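Local atomic coordinates of putative phosphatase (DUF442) (Shewanella putrefaciens CN-32, PDB entry 3GXH), a protein that is a putative phosphatase of the DSP-PTPase family, probably a cysteine-dependent enzyme that hydrolyses phosphate esters such as phosphotyrosine. Residues P80-E83 with D84-F88; Y115-Q118 with L119-G122; P142-Q145 with A146-E150. All blocks are in the same frame, centred on the assembly; numbering follows the deposited sequence.

Interaction 1: P80-E83 with D84-F88; sequences PKVE and DVEAF
The chain turns from Lys81 into helix 82-94, and the first turn closes as Val85 N bonds to Lys81 O at 3.3 Å and Glu86 N to Val82 O at 2.9 Å. Asp84 N also reaches Lys81 O, but that bond is weak. Next in the series, Ala87 N bonds to Glu83 O.

Asp84 carries the side-chain contact. Its CG lies beside its own backbone N (chi1 -57°), and this places the carboxylate by the N-cap. OD2 accepts a hydrogen bond from Lys81 N at 3.0 Å. The N-H points fairly straight at it, at 156°, but OD2 is met from above the carboxylate plane, 48° out of it. Lys81 is the N-cap and Asp84 is the third residue of the helix. The pair therefore makes one half of a capping box; a lysine side chain cannot supply the return bond. The acid also sits where the helix dipole would probably favour a negative charge.

The Lys81 chain crosses the carboxylate, its CB 3.5 Å from Asp84 OD2. Its last torsion is bent, and the amine does not touch the acid directly. A water joins them instead: it accepts from Lys81 NZ at 2.9 Å and donates to Asp84 OD1 at 2.8 Å. The two carboxylate oxygens thus have separate tasks, OD2 holding the backbone of the N-cap and OD1 the bridging water. Asp84 also lies against Val75 and against Phe113 of helix 108-120. Val85 packs on Phe113 as well, on the buried side of the helix.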
# COMPACT_ATOMS: atom_id res chain seq x y z
N PRO A 80 6.52 -9.04 -10.08
CA PRO A 80 6.80 -7.80 -9.43
C PRO A 80 8.26 -7.39 -9.58
O PRO A 80 9.16 -8.24 -9.54
CB PRO A 80 6.44 -8.07 -7.99
CG PRO A 80 6.74 -9.53 -7.80
CD PRO A 80 6.26 -10.12 -9.11
N LYS A 81 8.50 -6.11 -9.83
CA LYS A 81 9.85 -5.69 -10.19
C LYS A 81 10.46 -4.81 -9.10
O LYS A 81 9.78 -4.00 -8.44
CB LYS A 81 9.80 -4.88 -11.47
CG LYS A 81 9.22 -5.57 -12.68
CD LYS A 81 9.63 -4.76 -13.90
CE LYS A 81 9.18 -5.37 -15.24
NZ LYS A 81 7.78 -4.92 -15.59
N VAL A 82 11.79 -4.89 -8.97
CA VAL A 82 12.51 -3.99 -8.10
C VAL A 82 12.21 -2.52 -8.46
O VAL A 82 12.02 -1.68 -7.60
CB VAL A 82 14.02 -4.27 -8.14
CG1 VAL A 82 14.78 -3.12 -7.50
CG2 VAL A 82 14.30 -5.60 -7.45
N GLU A 83 12.07 -2.25 -9.76
CA GLU A 83 11.75 -0.93 -10.22
C GLU A 83 10.40 -0.43 -9.69
O GLU A 83 10.20 0.77 -9.47
CB GLU A 83 11.79 -0.92 -11.75
CG GLU A 83 11.02 0.12 -12.48
CD GLU A 83 11.08 -0.14 -14.00
OE1 GLU A 83 12.06 0.30 -14.62
OE2 GLU A 83 10.18 -0.84 -14.54
N ASP A 84 9.46 -1.35 -9.51
CA ASP A 84 8.15 -0.98 -8.93
C ASP A 84 8.31 -0.53 -7.48
O ASP A 84 7.74 0.45 -7.02
CB ASP A 84 7.14 -2.13 -8.95
CG ASP A 84 6.87 -2.70 -10.34
OD1 ASP A 84 6.88 -1.90 -11.33
OD2 ASP A 84 6.59 -3.94 -10.42
N VAL A 85 9.09 -1.31 -6.74
CA VAL A 85 9.39 -0.97 -5.35
C VAL A 85 10.08 0.38 -5.25
O VAL A 85 9.69 1.24 -4.44
CB VAL A 85 10.19 -2.09 -4.66
CG1 VAL A 85 10.55 -1.70 -3.19
CG2 VAL A 85 9.41 -3.41 -4.69
N GLU A 86 11.08 0.60 -6.08
CA GLU A 86 11.80 1.88 -6.13
C GLU A 86 10.89 3.06 -6.48
O GLU A 86 11.00 4.12 -5.90
CB GLU A 86 12.95 1.81 -7.12
CG GLU A 86 14.08 0.91 -6.67
CD GLU A 86 14.85 1.45 -5.48
OE1 GLU A 86 14.87 2.70 -5.30
OE2 GLU A 86 15.43 0.63 -4.73
N ALA A 87 9.97 2.84 -7.42
CA ALA A 87 9.03 3.86 -7.76
C ALA A 87 8.13 4.21 -6.56
O ALA A 87 7.82 5.37 -6.28
CB ALA A 87 8.17 3.40 -9.03
N PHE A 88 7.71 3.19 -5.83
CA PHE A 88 6.98 3.44 -4.58
C PHE A 88 7.81 4.22 -3.57
O PHE A 88 7.34 5.15 -2.95
CB PHE A 88 6.51 2.09 -3.99
CG PHE A 88 5.90 2.18 -2.64
CD1 PHE A 88 4.72 2.88 -2.44
CD2 PHE A 88 6.46 1.51 -1.55
CE1 PHE A 88 4.16 3.00 -1.16
CE2 PHE A 88 5.90 1.61 -0.26
CZ PHE A 88 4.76 2.35 -0.08
O HOH W 1 7.10 -2.60 -14.02

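Interaction 2: Y115-Q118 with L119-G122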
# COMPACT_ATOMS: atom_id res chain seq x y z
N TYR A 115 6.26 -3.16 4.08
CA TYR A 115 7.35 -3.80 4.81
C TYR A 115 8.70 -3.36 4.25
O TYR A 115 9.60 -2.97 5.01
CB TYR A 115 7.21 -5.31 4.69
CG TYR A 115 8.43 -6.04 5.17
CD1 TYR A 115 8.74 -6.08 6.52
CD2 TYR A 115 9.33 -6.63 4.26
CE1 TYR A 115 9.88 -6.71 6.97
CE2 TYR A 115 10.48 -7.28 4.71
CZ TYR A 115 10.75 -7.31 6.05
OH TYR A 115 11.91 -7.97 6.49
N LEU A 116 8.85 -3.37 2.91
CA LEU A 116 10.12 -3.01 2.35
C LEU A 116 10.46 -1.55 2.62
O LEU A 116 11.65 -1.21 2.84
CB LEU A 116 10.15 -3.30 0.85
CG LEU A 116 10.22 -4.80 0.55
CD1 LEU A 116 10.08 -5.02 -0.95
CD2 LEU A 116 11.51 -5.48 1.07
N TYR A 117 9.46 -0.68 2.62
CA TYR A 117 9.67 0.72 2.89
C TYR A 117 10.13 0.93 4.31
O TYR A 117 11.10 1.66 4.56
CB TYR A 117 8.38 1.51 2.62
CG TYR A 117 8.42 2.92 3.13
CD1 TYR A 117 9.10 3.90 2.43
CD2 TYR A 117 7.80 3.27 4.36
CE1 TYR A 117 9.15 5.21 2.91
CE2 TYR A 117 7.87 4.58 4.85
CZ TYR A 117 8.52 5.52 4.10
OH TYR A 117 8.59 6.81 4.61
N GLN A 118 9.44 0.32 5.25
CA GLN A 118 9.83 0.49 6.65
C GLN A 118 11.23 -0.08 6.88
O GLN A 118 12.03 0.50 7.64
CB GLN A 118 8.82 -0.13 7.57
CG GLN A 118 7.46 0.58 7.48
CD GLN A 118 6.40 0.06 8.43
OE1 GLN A 118 6.35 -1.13 8.77
NE2 GLN A 118 5.52 0.99 8.85
N LEU A 119 11.51 -1.21 6.24
CA LEU A 119 12.83 -1.84 6.37
C LEU A 119 13.91 -0.90 5.86
O LEU A 119 14.92 -0.65 6.55
CB LEU A 119 12.81 -3.18 5.63
CG LEU A 119 14.07 -4.00 5.76
CD1 LEU A 119 14.27 -4.42 7.22
CD2 LEU A 119 13.96 -5.22 4.85
N LYS A 120 13.71 -0.28 4.69
CA LYS A 120 14.76 0.58 4.14
C LYS A 120 14.90 1.92 4.87
O LYS A 120 15.99 2.53 4.88
CB LYS A 120 14.54 0.78 2.65
CG LYS A 120 13.53 1.80 2.34
CD LYS A 120 14.07 3.22 2.14
CE LYS A 120 12.98 4.07 1.52
NZ LYS A 120 13.30 5.51 1.54
N GLN A 121 13.83 2.38 5.50
CA GLN A 121 13.84 3.58 6.33
C GLN A 121 14.59 3.34 7.65
O GLN A 121 14.72 4.26 8.45
CB GLN A 121 12.41 4.03 6.62
CG GLN A 121 11.73 4.60 5.43
CD GLN A 121 12.35 5.91 5.06
OE1 GLN A 121 13.19 5.99 4.17
NE2 GLN A 121 11.98 6.95 5.79
N GLY A 122 15.02 2.12 7.90
CA GLY A 122 15.71 1.80 9.17
C GLY A 122 14.75 1.60 10.35
O GLY A 122 15.19 1.63 11.50
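Tyr117 and Gln121, one turn apart, form the main side-chain contact at the C-terminal end of helix 108-120, where the chain leaves the helix through a Schellman motif at Gly122. The helix follows strand 100-103, as in cysteine-dependent phosphatases, where the helix at this place probably follows the phosphate-binding loop; this contact is at its far end.

Gln121 CG lies over one face of the Tyr117 ring in a CH-pi contact. It is 3.7 Å from the ring centroid and 18° off the ring normal. The Gln121 chain bends at chi2, which lays the amide nearly parallel to the ring, the two planes 11° apart. Packing is tight here, as Gln121 CG is also 3.1 Å from Tyr117 O.

Lys120 comes to the same ring obliquely, its CE 4.0 Å from Tyr117 CD1. Its CG stands between the backbone N and the carbonyl carbon (chi1 80°), a crowded position; with a further bend at chi2 it carries the chain alongside the tyrosine. Lys120 NZ then donates to Gln121 OE1 at 2.7 Å, from above the carbonyl plane. This bond helps fix the rotation of the amide. Lys120 also makes a cation-pi contact with Phe89 of helix 82-94.

A second pair, Tyr115 and Leu119, lies side by side. Leu119 CD2 is 3.8 Å from Tyr115 OH.

Further out, Phe88, Phe89 and Met92 pack on Tyr117, while Pro125 and Met127 lie against Tyr115. Gly122 has a positive phi, which suits glycine, and its N bonds to Leu119 O at 3.1 Å. The buried Gln118 is tied by NE2 to Gln18 O.

Interaction 3: P142-Q145 with A146-E150; sequences PKWQ and ALLTE
Trp144 turns its CG beside its own backbone N (chi1 -77°), and Leu147 sets its CG anti to the backbone N (chi1 177°), which brings the indole and the leucine side by side, pointing the same way. Leu147 CD2 meets the six-membered ring obliquely, 4.1 Å from Trp144 CZ3. Leu148 crosses the indole instead. Its CD1 sits at the ring edge, 4.2 Å from Trp144 CE3, and is pressed to 3.2 Å from Trp144 O.

This is side-chain packing along the first turns of helix 142-154. The backbone supports it with bonds such as Leu148 N to Trp144 O at 3.0 Å and Thr149 N to Gln145 O at 2.9 Å. Trp144 is buried; its NE1 is hydrogen-bonded to Trp77 O, and the ring also meets Trp77 and Trp134.

The apolar side of this helix thus faces two others. Leu147 lies on Val82 and Val85 of helix 82-94. Trp144 reaches Arg109, Ala112 and Phe113 of helix 108-120, the helix that follows strand 100-103 of the central sheet, and Leu148 covers Leu116 farther along it.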
# COMPACT_ATOMS: atom_id res chain seq x y z
N PRO A 142 7.42 -17.72 -5.00
CA PRO A 142 8.87 -17.48 -5.01
C PRO A 142 9.29 -16.19 -5.68
O PRO A 142 10.38 -15.68 -5.35
CB PRO A 142 9.44 -18.69 -5.80
CG PRO A 142 8.28 -19.37 -6.43
CD PRO A 142 7.06 -19.02 -5.61
N LYS A 143 8.51 -15.67 -6.63
CA LYS A 143 8.90 -14.41 -7.26
C LYS A 143 8.83 -13.28 -6.24
O LYS A 143 9.66 -12.36 -6.24
CB LYS A 143 8.03 -14.06 -8.44
CG LYS A 143 7.96 -15.17 -9.49
CD LYS A 143 8.68 -14.84 -10.75
CE LYS A 143 8.20 -15.77 -11.89
NZ LYS A 143 6.71 -15.72 -12.18
N TRP A 144 7.81 -13.34 -5.39
CA TRP A 144 7.68 -12.39 -4.27
C TRP A 144 8.78 -12.58 -3.24
O TRP A 144 9.36 -11.63 -2.76
CB TRP A 144 6.26 -12.41 -3.65
CG TRP A 144 5.31 -11.67 -4.54
CD1 TRP A 144 4.60 -12.16 -5.57
CD2 TRP A 144 5.00 -10.27 -4.46
NE1 TRP A 144 3.90 -11.14 -6.19
CE2 TRP A 144 4.12 -9.97 -5.51
CE3 TRP A 144 5.43 -9.24 -3.63
CZ2 TRP A 144 3.62 -8.69 -5.72
CZ3 TRP A 144 4.91 -7.95 -3.85
CH2 TRP A 144 4.08 -7.68 -4.92
N GLN A 145 9.09 -13.82 -2.89
CA GLN A 145 10.17 -14.08 -1.97
C GLN A 145 11.45 -13.46 -2.51
O GLN A 145 12.24 -12.81 -1.78
CB GLN A 145 10.37 -15.59 -1.84
CG GLN A 145 9.41 -16.25 -0.91
CD GLN A 145 9.75 -17.71 -0.70
OE1 GLN A 145 9.68 -18.51 -1.63
NE2 GLN A 145 10.14 -18.07 0.52
N ALA A 146 11.72 -13.70 -3.80
CA ALA A 146 12.95 -13.23 -4.42
C ALA A 146 13.04 -11.71 -4.43
O ALA A 146 14.10 -11.12 -4.17
CB ALA A 146 13.08 -13.76 -5.88
N LEU A 147 11.93 -11.06 -4.70
CA LEU A 147 11.82 -9.60 -4.69
C LEU A 147 12.18 -9.08 -3.30
O LEU A 147 13.02 -8.17 -3.14
CB LEU A 147 10.43 -9.11 -5.07
CG LEU A 147 10.21 -7.60 -5.02
CD1 LEU A 147 10.99 -6.93 -6.13
CD2 LEU A 147 8.72 -7.27 -5.08
N LEU A 148 11.53 -9.64 -2.29
CA LEU A 148 11.77 -9.19 -0.93
C LEU A 148 13.22 -9.38 -0.49
O LEU A 148 13.81 -8.48 0.12
CB LEU A 148 10.83 -9.85 0.05
CG LEU A 148 9.44 -9.15 0.22
CD1 LEU A 148 8.74 -8.92 -1.13
CD2 LEU A 148 8.60 -9.97 1.19
N THR A 149 13.81 -10.50 -0.85
CA THR A 149 15.21 -10.81 -0.48
C THR A 149 16.13 -9.83 -1.19
O THR A 149 17.05 -9.27 -0.58
CB THR A 149 15.56 -12.26 -0.86
OG1 THR A 149 14.77 -13.18 -0.09
CG2 THR A 149 17.09 -12.55 -0.67
N GLU A 150 15.89 -9.59 -2.46
CA GLU A 150 16.76 -8.73 -3.29
C GLU A 150 16.72 -7.31 -2.77
O GLU A 150 17.76 -6.65 -2.65
CB GLU A 150 16.32 -8.75 -4.77
CG GLU A 150 17.20 -7.86 -5.71
CD GLU A 150 16.99 -8.14 -7.23
OE1 GLU A 150 16.28 -9.11 -7.60
OE2 GLU A 150 17.56 -7.38 -8.05

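From the N terminus, interaction 1 comes first, then interaction 2, then interaction 3. Each closes only a local helical turn. They follow in series; none nests in or crosses another. Interaction 1 starts helix 82-94, which lies between strands 69-72 and 100-103 in the chain. Interaction 2 ends helix 108-120, and interaction 3 begins helix 142-154. The three helices pack on one another. Phe88 CE2 meets Tyr117 CB at 3.8 Å, joining interactions 1 and 2. Pro80 CG lies 3.5 Å from Trp144 CE2, joining 1 and 3. Leu116 CD2 approaches Leu148 O at 3.9 Å, joining 2 and 3.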